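Local coordinates for putative hydroxymethylglutaryl-CoA synthase (PDB 3SQZ), which binds coenzyme A and probably condenses acetyl-CoA with acetoacetyl-CoA to give hydroxymethylglutaryl-CoA, at residues L51-L56 against L71-L76; A175-G180 against I308-T313; I39-F44 against D199-I204; G91-I96 against S191-V196. All coordinates share one frame; numbering follows the deposited sequence. Where two conformers were deposited one is given.

Interaction 1. Residues L51-L56 against L71-L76; sequences LNMKDL and LLLNAL
The sulfur of Met53 lies against the branch point of Leu76, SD to CG 3.5 Å in one of that leucine's two conformers, the two side chains crossing at about a right angle. Bends at chi2 and chi3 lay the methionine along the 71-76 segment; CG passes close to the peptide of Asn74 and CE comes 4.2 Å from Leu73 CB. This is the tightly packed part of the contact, buried further by Phe67 and Ser185 around Met53 and by Val378 and Tyr381 on Leu51. A short antiparallel ladder runs beside it: Leu51 and Leu76 form a hydrogen-bonded pair, with Leu51 N to Leu76 O at 2.8 Å and nearly straight (172°), and Leu76 N returning to Leu51 O. Asn52 and Ala75 follow as the non-hydrogen-bonded pair, Asn52 OD1 lying 3.4 Å from Ala75 CB.

The other side is looser and wetter. The CB bond of Asn74 points away from the 51-56 segment and its OD1 is hydrogen-bonded to Gln307, but its backbone O accepts from Met53 N at 3.0 Å, with the donor 36° above the carbonyl plane, and from a water. That water accepts from Lys54 N at 3.0 Å. The first turn of helix 53-60 is joined to the loop that precedes strand 75-78 by one carbonyl, directly and through solvent, while apolar packing secures the inner side close to Leu71 of the coenzyme A pocket.

Interaction 2. Residues A175-G180 against I308-T313; sequences AKYGIG and IGNIYT. With COA (coenzyme A), chain D.
At Ala175, where strand 166-175 ends, the backbone passes that of Asn310 and Tyr312, the CA atoms of Ala175 and Ile311 5.9 Å apart; neither segment pairs as a strand with the other. Gly309 leaves helix 305-308 with positive phi; in the Asx turn that follows, Asn310 OD1 accepts from Tyr312 N at 2.9 Å. The Ala175 methyl sits over one face of the Tyr312 ring (CH-pi), CB 3.7 Å from the centroid and 18° off the normal, and meets the backbone O of Asn310 at 3.3 Å. The tyrosines arrive from opposite directions: Tyr177 OH reaches the edge of the Tyr312 ring, Tyr312 OH a face of the Tyr177 ring. A water joins Tyr312 OH, at 2.8 Å, to Lys176 N. With CG opposite its backbone N (chi1 -170°), the Asn310 amide lies between Tyr312 N and Tyr177 OH; ND2, 3.1 Å from that OH, is at the Tyr177 ring edge, the planes 35° apart.

Tyr177 OH donates to coenzyme A O5P at 2.6 Å, a pantetheine amide carbonyl. With Asn310 predicted to bind hydroxymethylglutaryl-CoA and Glu113, a predicted catalytic acid-base, beside Tyr312, the contact probably helps position the thiol-bearing arm of coenzyme A.

Interaction 3. Residues I39-F44 against D199-I204; sequences IDKIGF and DPRILI
Arg201 grips the carboxylate of Asp40 side-on, NE to OD1 and NH2 to OD2, both at 2.9 Å. The carboxylate and guanidinium planes are only 16° apart, and both bonds are nearly straight. Each oxygen is met on its syn side, somewhat out of the carboxylate plane. OD1 also uses its anti lone pair to accept the backbone N of Arg201, and a water donates to it as well, so that main chain, side chain and solvent together fix the rotation of the acid. With chi1 at -175°, Asp40 CG lies beside its own carbonyl carbon and the carboxylate swings toward Arg201, although the CB bond points away from the 199-204 segment.

Lys41 lies alongside the arginine, pointing the same way, with CD 3.8 Å from Arg201 NH2. The two positive ends share a water, and the lysine's charge is answered by Asp101. On the apolar side Ile202 crosses Ile42 at about a right angle, CD1 to CG1 4.0 Å, and reaches over the carbonyl O of Asp40, which is buried here and has no polar partner. Ile39 CD1 and Leu203 CD2 touch at 4.2 Å, while Pro200 CB rests against Ile39 O.

Ile39 O accepts from both Ile202 N (3.1 Å) and Leu203 N, and Ile39 N returns a bond to Leu203 O. Two residues thus face one, a classic beta bulge where strand 203-213 begins its antiparallel pairing with strand 37-45 in the large mixed sheet of the thiolase fold.

Interaction 4. Residues G91-I96 against S191-V196; sequences GSANEI and SIAMLV
Ser92 and Ser191 meet through their hydroxyls where helix 85-94 packs on strand 188-198, a helix-on-sheet layer of the thiolase fold. The strand hydroxyl is the donor, Ser191 OG to Ser92 OG at 2.9 Å. Ser92 holds its OG between backbone N and carbonyl carbon (chi1 67°), from where it also bonds to Ala89 O one turn back along the helix. Its CB approaches the strand as well, 3.2 Å from Ser191 O.

Two positions along the strand, Ala193 presents its methyl to the helix backbone. Its CB lies 3.4 Å from Ser92 OG and 3.5 Å from Ser92 O, and meets the methyl of Ala93 at 4.3 Å. Small side chains thus let the helix come close to the sheet, the CA atoms of Ala93 and Ala193 being 5.2 Å apart. Ile96, farther along the 91-96 segment, brings its CD1 across Ala193 CB and Leu195 CB, completing an apolar patch on the same face of the strand.

The next shell sets these groups in place. Strand 188-198 is bonded through its backbone to strand 166-175 on one flank and to strand 37-45 on the other, while Thr45 packs on Ser92 and Leu168 on Ala93. Ile192 and Met194 point away from helix 85-94 and pack on Phe317 of helix 315-326, so this strand has a helix against each of its faces. Ile96 is also tied to the sheet through its carbonyl O, which accepts a hydrogen bond from Lys41 NZ.

In the fold
Interactions 3 and 4 hold the same large sheet: strand 37-45 pairs with 203-213 in one and with 188-198, the strand under helix 85-94, on its other side. All four contacts are largely buried, but their chemistry differs. Interaction 3 carries a salt bridge toward an exposed arginine, interaction 4 small side chains and one hydroxyl pair, interaction 2 aromatic and amide groups around coenzyme A, and interaction 1 a methionine core with a watered edge. Interactions 1 and 2 touch where Leu73 and Leu76 pack on Gly309. Phe44, packing on Ile308 and Ile311, connects the sheet of interaction 3 to interaction 2.

Interaction 1. Residues L51-L56 against L71-L76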
# COMPACT_ATOMS: atom_id res chain seq x y z
N LEU A 51 11.09 -12.80 -4.91
CA LEU A 51 11.91 -13.65 -4.07
C LEU A 51 10.98 -14.61 -3.35
O LEU A 51 10.11 -14.20 -2.57
CB LEU A 51 12.69 -12.80 -3.06
CG LEU A 51 13.51 -13.59 -2.04
CD1 LEU A 51 14.63 -14.39 -2.70
CD2 LEU A 51 14.08 -12.64 -0.99
N ASN A 52 11.15 -15.90 -3.61
CA ASN A 52 10.33 -16.90 -2.95
C ASN A 52 10.87 -17.16 -1.54
O ASN A 52 12.08 -17.30 -1.35
CB ASN A 52 10.25 -18.17 -3.82
CG ASN A 52 9.38 -17.96 -5.05
OD1 ASN A 52 8.40 -17.22 -5.02
ND2 ASN A 52 9.75 -18.60 -6.15
N MET A 53 9.97 -17.19 -0.56
CA MET A 53 10.40 -17.29 0.83
C MET A 53 11.16 -18.58 1.13
O MET A 53 12.07 -18.59 1.95
CB MET A 53 9.21 -17.14 1.78
CG MET A 53 8.61 -15.74 1.75
SD MET A 53 9.77 -14.41 2.18
CE MET A 53 9.57 -14.37 3.96
N LYS A 54 10.82 -19.66 0.45
CA LYS A 54 11.55 -20.90 0.68
C LYS A 54 13.02 -20.76 0.27
O LYS A 54 13.90 -21.37 0.88
CB LYS A 54 10.90 -22.06 -0.06
CG LYS A 54 10.94 -21.93 -1.56
CD LYS A 54 10.12 -23.01 -2.23
CE LYS A 54 10.24 -22.91 -3.73
NZ LYS A 54 9.37 -23.89 -4.41
N ASP A 55 13.28 -19.96 -0.77
CA ASP A 55 14.66 -19.71 -1.19
C ASP A 55 15.41 -18.88 -0.15
O ASP A 55 16.58 -19.15 0.14
CB ASP A 55 14.71 -19.02 -2.56
CG ASP A 55 14.31 -19.94 -3.70
OD1 ASP A 55 14.32 -21.18 -3.53
OD2 ASP A 55 14.01 -19.43 -4.80
N LEU A 56 14.76 -17.85 0.39
CA LEU A 56 15.36 -17.04 1.43
C LEU A 56 15.65 -17.91 2.66
O LEU A 56 16.73 -17.82 3.25
CB LEU A 56 14.45 -15.87 1.80
CG LEU A 56 14.99 -14.93 2.88
CD1 LEU A 56 16.27 -14.23 2.43
CD2 LEU A 56 13.93 -13.89 3.27
N LEU A 71 4.97 -16.11 9.52
CA LEU A 71 4.66 -14.79 8.96
C LEU A 71 3.44 -14.82 8.05
O LEU A 71 2.85 -13.78 7.77
CB LEU A 71 5.85 -14.24 8.18
CG LEU A 71 7.15 -14.11 8.96
CD1 LEU A 71 8.25 -13.57 8.05
CD2 LEU A 71 6.95 -13.22 10.18
N LEU A 72 3.09 -16.02 7.57
CA LEU A 72 2.08 -16.19 6.53
C LEU A 72 2.48 -15.49 5.23
O LEU A 72 1.67 -14.79 4.60
CB LEU A 72 0.68 -15.76 7.00
CG LEU A 72 0.11 -16.59 8.16
CD1 LEU A 72 -1.15 -15.95 8.70
CD2 LEU A 72 -0.17 -18.03 7.74
N LEU A 73 3.74 -15.67 4.84
CA LEU A 73 4.25 -15.13 3.58
C LEU A 73 4.79 -16.24 2.69
O LEU A 73 5.50 -17.13 3.15
CB LEU A 73 5.38 -14.12 3.84
CG LEU A 73 4.96 -12.74 4.34
CD1 LEU A 73 6.19 -11.94 4.76
CD2 LEU A 73 4.19 -12.00 3.26
N ASN A 74 4.46 -16.16 1.40
CA ASN A 74 4.96 -17.10 0.41
C ASN A 74 6.09 -16.52 -0.45
O ASN A 74 7.02 -17.23 -0.82
CB ASN A 74 3.83 -17.55 -0.51
CG ASN A 74 2.72 -18.26 0.23
OD1 ASN A 74 1.55 -18.17 -0.14
ND2 ASN A 74 3.08 -18.98 1.28
N ALA A 75 5.98 -15.24 -0.77
CA ALA A 75 6.91 -14.61 -1.70
C ALA A 75 6.84 -13.10 -1.53
O ALA A 75 5.86 -12.58 -1.01
CB ALA A 75 6.57 -15.00 -3.14
N LEU A 76 7.88 -12.41 -1.99
CA LEU A 76 8.03 -10.96 -1.85
C LEU A 76 8.39 -10.35 -3.20
O LEU A 76 9.26 -10.89 -3.86
CB LEU A 76 9.20 -10.64 -0.91
CG LEU A 76 9.32 -11.39 0.42
CD1 LEU A 76 10.60 -10.97 1.13
CD2 LEU A 76 8.11 -11.13 1.29
O HOH W 1 8.17 -19.80 -0.93

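Interaction 2. Residues A175-G180 against I308-T313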
# COMPACT_ATOMS: atom_id res chain seq x y z
N ALA A 175 9.76 -1.66 0.57
CA ALA A 175 10.13 -2.04 1.92
C ALA A 175 11.44 -2.81 1.86
O ALA A 175 11.51 -3.92 1.33
CB ALA A 175 9.04 -2.85 2.57
N LYS A 176 12.49 -2.18 2.40
CA LYS A 176 13.86 -2.65 2.27
C LYS A 176 14.49 -2.58 3.65
O LYS A 176 14.65 -1.49 4.21
CB LYS A 176 14.58 -1.75 1.26
CG LYS A 176 16.01 -2.12 0.95
CD LYS A 176 16.59 -1.26 -0.17
CE LYS A 176 15.86 -1.50 -1.49
NZ LYS A 176 16.43 -0.70 -2.61
N TYR A 177 14.85 -3.74 4.22
CA TYR A 177 15.29 -3.81 5.61
C TYR A 177 16.76 -4.17 5.76
O TYR A 177 17.37 -3.80 6.76
CB TYR A 177 14.46 -4.82 6.39
CG TYR A 177 13.04 -4.41 6.72
CD1 TYR A 177 12.70 -3.97 8.00
CD2 TYR A 177 12.04 -4.50 5.77
CE1 TYR A 177 11.40 -3.64 8.31
CE2 TYR A 177 10.74 -4.16 6.07
CZ TYR A 177 10.42 -3.73 7.34
OH TYR A 177 9.11 -3.42 7.62
N GLY A 178 17.31 -4.92 4.81
CA GLY A 178 18.71 -5.27 4.84
C GLY A 178 18.98 -6.76 4.96
O GLY A 178 18.24 -7.52 5.60
N ILE A 179 20.07 -7.19 4.33
CA ILE A 179 20.49 -8.58 4.40
C ILE A 179 20.77 -9.01 5.83
O ILE A 179 21.50 -8.33 6.56
CB ILE A 179 21.75 -8.80 3.55
CG1 ILE A 179 21.44 -8.51 2.08
CG2 ILE A 179 22.30 -10.21 3.74
CD1 ILE A 179 22.66 -8.45 1.19
N GLY A 180 20.19 -10.14 6.25
CA GLY A 180 20.49 -10.70 7.55
C GLY A 180 19.71 -10.09 8.69
O GLY A 180 19.86 -10.51 9.84
N ILE A 308 3.31 -10.75 -2.26
CA ILE A 308 3.95 -9.47 -2.54
C ILE A 308 4.83 -8.96 -1.41
O ILE A 308 5.86 -8.33 -1.65
CB ILE A 308 2.87 -8.41 -2.87
CG1 ILE A 308 2.23 -8.76 -4.22
CG2 ILE A 308 3.44 -6.98 -2.86
CD1 ILE A 308 0.91 -8.11 -4.46
N GLY A 309 4.45 -9.24 -0.17
CA GLY A 309 5.18 -8.73 0.97
C GLY A 309 4.66 -7.37 1.41
O GLY A 309 3.54 -6.97 1.09
N ASN A 310 5.50 -6.66 2.15
CA ASN A 310 5.16 -5.37 2.73
C ASN A 310 5.33 -4.26 1.70
O ASN A 310 6.38 -4.15 1.08
CB ASN A 310 6.12 -5.15 3.90
CG ASN A 310 5.77 -3.96 4.77
OD1 ASN A 310 4.80 -3.24 4.53
ND2 ASN A 310 6.55 -3.78 5.83
N ILE A 311 4.30 -3.43 1.53
CA ILE A 311 4.40 -2.26 0.66
C ILE A 311 4.11 -0.97 1.43
O ILE A 311 3.72 0.04 0.84
CB ILE A 311 3.58 -2.40 -0.65
CG1 ILE A 311 2.07 -2.37 -0.40
CG2 ILE A 311 4.01 -3.66 -1.40
CD1 ILE A 311 1.26 -2.20 -1.68
N TYR A 312 4.34 -1.02 2.74
CA TYR A 312 4.22 0.16 3.59
C TYR A 312 2.88 0.89 3.38
O TYR A 312 1.82 0.32 3.69
CB TYR A 312 5.43 1.09 3.44
CG TYR A 312 6.78 0.58 3.94
CD1 TYR A 312 6.90 -0.33 5.00
CD2 TYR A 312 7.96 1.08 3.38
CE1 TYR A 312 8.16 -0.72 5.46
CE2 TYR A 312 9.20 0.69 3.83
CZ TYR A 312 9.30 -0.21 4.87
OH TYR A 312 10.53 -0.60 5.33
N THR A 313 2.89 2.13 2.87
CA THR A 313 1.65 2.91 2.77
C THR A 313 0.54 2.20 2.01
O THR A 313 -0.64 2.40 2.31
CB THR A 313 1.87 4.29 2.10
OG1 THR A 313 2.40 4.12 0.78
CG2 THR A 313 2.79 5.19 2.95
N1A COA D . 7.04 -22.69 12.47
C2A COA D . 6.01 -21.82 12.59
N3A COA D . 6.23 -20.55 13.08
C4A COA D . 7.49 -20.17 13.44
C5A COA D . 8.56 -21.06 13.33
C6A COA D . 8.35 -22.30 12.85
N6A COA D . 9.43 -23.23 12.72
N7A COA D . 9.70 -20.43 13.76
C8A COA D . 9.37 -19.19 14.14
N9A COA D . 7.98 -19.06 13.95
C1B COA D . 7.21 -17.82 14.09
C2B COA D . 6.60 -17.30 15.42
O2B COA D . 6.32 -17.98 16.56
C3B COA D . 5.90 -16.04 14.94
O3B COA D . 4.55 -15.80 14.98
P3B COA D . 3.81 -15.44 16.28
O7A COA D . 4.11 -13.94 16.64
O8A COA D . 2.30 -15.63 15.92
O9A COA D . 4.23 -16.37 17.39
C4B COA D . 6.81 -15.59 13.86
O4B COA D . 6.98 -16.80 13.09
C5B COA D . 7.83 -14.51 13.98
O5B COA D . 8.80 -15.05 14.84
P1A COA D . 10.06 -14.18 15.25
O1A COA D . 9.59 -12.83 15.92
O2A COA D . 10.94 -14.98 16.20
O3A COA D . 10.83 -13.86 13.89
P2A COA D . 11.89 -12.70 13.71
O4A COA D . 12.72 -12.48 15.03
O5A COA D . 12.82 -13.05 12.57
O6A COA D . 11.12 -11.34 13.37
CBP COA D . 9.38 -9.92 12.43
CCP COA D . 9.88 -11.32 12.71
CDP COA D . 9.18 -9.22 13.73
CEP COA D . 8.08 -9.97 11.68
CAP COA D . 10.43 -9.23 11.61
OAP COA D . 10.46 -9.69 10.32
C9P COA D . 10.30 -7.72 11.65
O9P COA D . 10.65 -7.05 12.62
N8P COA D . 9.79 -7.09 10.41
C7P COA D . 9.46 -5.68 10.37
C6P COA D . 8.20 -5.32 11.13
C5P COA D . 7.79 -3.86 10.96
O5P COA D . 8.15 -3.21 10.00
N4P COA D . 6.88 -3.28 11.91
C3P COA D . 6.38 -1.91 11.71
C2P COA D . 4.92 -1.78 11.35
S1P COA D . 3.79 -2.71 12.33
O HOH W 2 12.60 0.42 3.80

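Interaction 3. Residues I39-F44 against D199-I204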
# COMPACT_ATOMS: atom_id res chain seq x y z
N ILE A 39 -13.96 6.15 -3.49
CA ILE A 39 -13.03 5.49 -4.38
C ILE A 39 -13.76 4.96 -5.60
O ILE A 39 -14.64 4.09 -5.50
CB ILE A 39 -12.29 4.34 -3.66
CG1 ILE A 39 -11.53 4.87 -2.43
CG2 ILE A 39 -11.34 3.63 -4.62
CD1 ILE A 39 -11.00 3.78 -1.51
N ASP A 40 -13.41 5.51 -6.75
CA ASP A 40 -14.03 5.15 -8.02
C ASP A 40 -13.30 4.01 -8.70
O ASP A 40 -13.93 3.14 -9.30
CB ASP A 40 -14.05 6.37 -8.93
CG ASP A 40 -14.79 6.13 -10.22
OD1 ASP A 40 -15.97 5.73 -10.18
OD2 ASP A 40 -14.18 6.34 -11.28
N LYS A 41 -11.97 4.05 -8.65
CA LYS A 41 -11.12 3.04 -9.27
C LYS A 41 -9.90 2.82 -8.41
O LYS A 41 -9.43 3.75 -7.74
CB LYS A 41 -10.72 3.44 -10.70
CG LYS A 41 -11.90 3.41 -11.68
CD LYS A 41 -11.51 3.71 -13.12
CE LYS A 41 -11.16 5.18 -13.30
NZ LYS A 41 -11.11 5.58 -14.75
N ILE A 42 -9.39 1.58 -8.42
CA ILE A 42 -8.16 1.20 -7.73
C ILE A 42 -7.23 0.52 -8.72
O ILE A 42 -7.62 -0.44 -9.39
CB ILE A 42 -8.43 0.22 -6.56
CG1 ILE A 42 -9.45 0.79 -5.57
CG2 ILE A 42 -7.13 -0.12 -5.85
CD1 ILE A 42 -9.94 -0.21 -4.54
N GLY A 43 -6.00 1.03 -8.82
CA GLY A 43 -4.97 0.42 -9.64
C GLY A 43 -3.87 -0.12 -8.75
O GLY A 43 -3.66 0.38 -7.64
N PHE A 44 -3.18 -1.14 -9.23
CA PHE A 44 -2.05 -1.68 -8.50
C PHE A 44 -0.94 -2.09 -9.45
O PHE A 44 -1.20 -2.73 -10.47
CB PHE A 44 -2.44 -2.91 -7.66
CG PHE A 44 -1.28 -3.52 -6.93
CD1 PHE A 44 -0.68 -2.82 -5.89
CD2 PHE A 44 -0.77 -4.76 -7.28
CE1 PHE A 44 0.40 -3.35 -5.21
CE2 PHE A 44 0.31 -5.29 -6.61
CZ PHE A 44 0.90 -4.59 -5.58
N ASP A 199 -19.92 10.24 -6.75
CA ASP A 199 -20.59 9.08 -7.33
C ASP A 199 -19.59 8.00 -7.72
O ASP A 199 -19.55 7.53 -8.86
CB ASP A 199 -21.44 9.51 -8.51
CG ASP A 199 -22.53 10.47 -8.10
OD1 ASP A 199 -23.11 10.26 -7.01
OD2 ASP A 199 -22.77 11.45 -8.83
N PRO A 200 -18.78 7.57 -6.75
CA PRO A 200 -17.74 6.57 -7.01
C PRO A 200 -18.34 5.21 -7.35
O PRO A 200 -19.42 4.84 -6.86
CB PRO A 200 -17.01 6.48 -5.68
CG PRO A 200 -18.06 6.80 -4.68
CD PRO A 200 -18.86 7.89 -5.31
N ARG A 201 -17.61 4.43 -8.14
CA ARG A 201 -18.09 3.13 -8.58
C ARG A 201 -17.68 1.96 -7.68
O ARG A 201 -18.19 0.86 -7.87
CB ARG A 201 -17.70 2.88 -10.03
CG ARG A 201 -18.55 3.70 -10.99
CD ARG A 201 -18.08 3.64 -12.41
NE ARG A 201 -16.80 4.32 -12.57
CZ ARG A 201 -16.15 4.43 -13.72
NH1 ARG A 201 -16.65 3.90 -14.82
NH2 ARG A 201 -15.00 5.08 -13.75
N ILE A 202 -16.80 2.19 -6.71
CA ILE A 202 -16.39 1.11 -5.82
C ILE A 202 -16.82 1.31 -4.37
O ILE A 202 -17.61 0.51 -3.85
CB ILE A 202 -14.87 0.82 -5.87
CG1 ILE A 202 -14.45 0.45 -7.30
CG2 ILE A 202 -14.49 -0.28 -4.88
CD1 ILE A 202 -12.95 0.27 -7.46
N LEU A 203 -16.33 2.36 -3.72
CA LEU A 203 -16.51 2.50 -2.28
C LEU A 203 -16.85 3.93 -1.90
O LEU A 203 -16.04 4.84 -2.11
CB LEU A 203 -15.25 2.05 -1.52
CG LEU A 203 -15.41 1.82 -0.01
CD1 LEU A 203 -16.15 0.52 0.27
CD2 LEU A 203 -14.05 1.84 0.69
N ILE A 204 -18.03 4.13 -1.33
CA ILE A 204 -18.38 5.42 -0.76
C ILE A 204 -17.66 5.58 0.57
O ILE A 204 -17.73 4.69 1.43
CB ILE A 204 -19.89 5.50 -0.52
CG1 ILE A 204 -20.64 5.39 -1.84
CG2 ILE A 204 -20.26 6.80 0.19
CD1 ILE A 204 -22.08 4.93 -1.70
O HOH W 3 -17.75 7.42 -11.46
O HOH W 4 -13.60 5.47 -16.21

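Interaction 4. Residues G91-I96 against S191-V196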
# COMPACT_ATOMS: atom_id res chain seq x y z
N GLY A 91 2.95 3.73 -12.72
CA GLY A 91 2.40 2.50 -13.26
C GLY A 91 1.03 2.20 -12.69
O GLY A 91 0.11 1.82 -13.42
N SER A 92 0.86 2.38 -11.38
CA SER A 92 -0.41 2.04 -10.76
C SER A 92 -1.52 2.97 -11.26
O SER A 92 -2.65 2.54 -11.46
CB SER A 92 -0.31 2.02 -9.23
OG SER A 92 -0.06 3.30 -8.66
N ALA A 93 -1.19 4.24 -11.49
CA ALA A 93 -2.17 5.18 -12.02
C ALA A 93 -2.47 4.88 -13.49
O ALA A 93 -3.61 5.01 -13.95
CB ALA A 93 -1.67 6.59 -11.86
N ASN A 94 -1.45 4.47 -14.24
CA ASN A 94 -1.62 4.16 -15.65
C ASN A 94 -2.61 3.01 -15.84
O ASN A 94 -3.26 2.92 -16.88
CB ASN A 94 -0.26 3.81 -16.24
CG ASN A 94 -0.30 3.64 -17.74
OD1 ASN A 94 -0.63 4.56 -18.48
ND2 ASN A 94 0.05 2.45 -18.19
N GLU A 95 -2.73 2.15 -14.83
CA GLU A 95 -3.68 1.04 -14.85
C GLU A 95 -5.13 1.51 -14.95
O GLU A 95 -5.98 0.78 -15.46
CB GLU A 95 -3.53 0.18 -13.59
CG GLU A 95 -2.25 -0.63 -13.48
CD GLU A 95 -2.33 -1.95 -14.24
OE1 GLU A 95 -3.27 -2.74 -14.01
OE2 GLU A 95 -1.43 -2.21 -15.07
N ILE A 96 -5.43 2.70 -14.42
CA ILE A 96 -6.83 3.11 -14.24
C ILE A 96 -7.26 4.43 -14.88
O ILE A 96 -8.45 4.64 -15.08
CB ILE A 96 -7.22 3.15 -12.73
CG1 ILE A 96 -6.26 4.05 -11.94
CG2 ILE A 96 -7.25 1.74 -12.16
CD1 ILE A 96 -6.78 4.46 -10.57
N SER A 191 2.69 -0.25 -5.52
CA SER A 191 1.94 0.99 -5.42
C SER A 191 0.48 0.75 -5.70
O SER A 191 0.12 0.07 -6.67
CB SER A 191 2.46 2.04 -6.41
OG SER A 191 1.65 3.21 -6.37
N ILE A 192 -0.37 1.35 -4.86
CA ILE A 192 -1.80 1.44 -5.08
C ILE A 192 -2.13 2.85 -5.57
O ILE A 192 -1.62 3.83 -5.03
CB ILE A 192 -2.56 1.18 -3.76
CG1 ILE A 192 -2.50 -0.31 -3.40
CG2 ILE A 192 -3.99 1.70 -3.83
CD1 ILE A 192 -3.46 -1.19 -4.17
N ALA A 193 -2.95 2.94 -6.60
CA ALA A 193 -3.52 4.22 -7.05
C ALA A 193 -5.01 4.19 -6.79
O ALA A 193 -5.68 3.21 -7.08
CB ALA A 193 -3.26 4.42 -8.54
N MET A 194 -5.54 5.28 -6.23
CA MET A 194 -6.98 5.42 -6.00
C MET A 194 -7.46 6.71 -6.62
O MET A 194 -6.89 7.77 -6.37
CB MET A 194 -7.29 5.38 -4.50
CG MET A 194 -7.03 4.01 -3.90
SD MET A 194 -7.19 3.89 -2.11
CE MET A 194 -5.71 4.76 -1.61
N LEU A 195 -8.49 6.61 -7.46
CA LEU A 195 -9.13 7.79 -8.02
C LEU A 195 -10.35 8.10 -7.18
O LEU A 195 -11.24 7.25 -7.03
CB LEU A 195 -9.53 7.52 -9.46
CG LEU A 195 -10.14 8.72 -10.17
CD1 LEU A 195 -9.09 9.81 -10.41
CD2 LEU A 195 -10.79 8.30 -11.47
N VAL A 196 -10.39 9.31 -6.64
CA VAL A 196 -11.47 9.74 -5.77
C VAL A 196 -12.34 10.76 -6.51
O VAL A 196 -11.81 11.70 -7.11
CB VAL A 196 -10.91 10.35 -4.47
CG1 VAL A 196 -12.04 10.91 -3.59
CG2 VAL A 196 -10.08 9.31 -3.72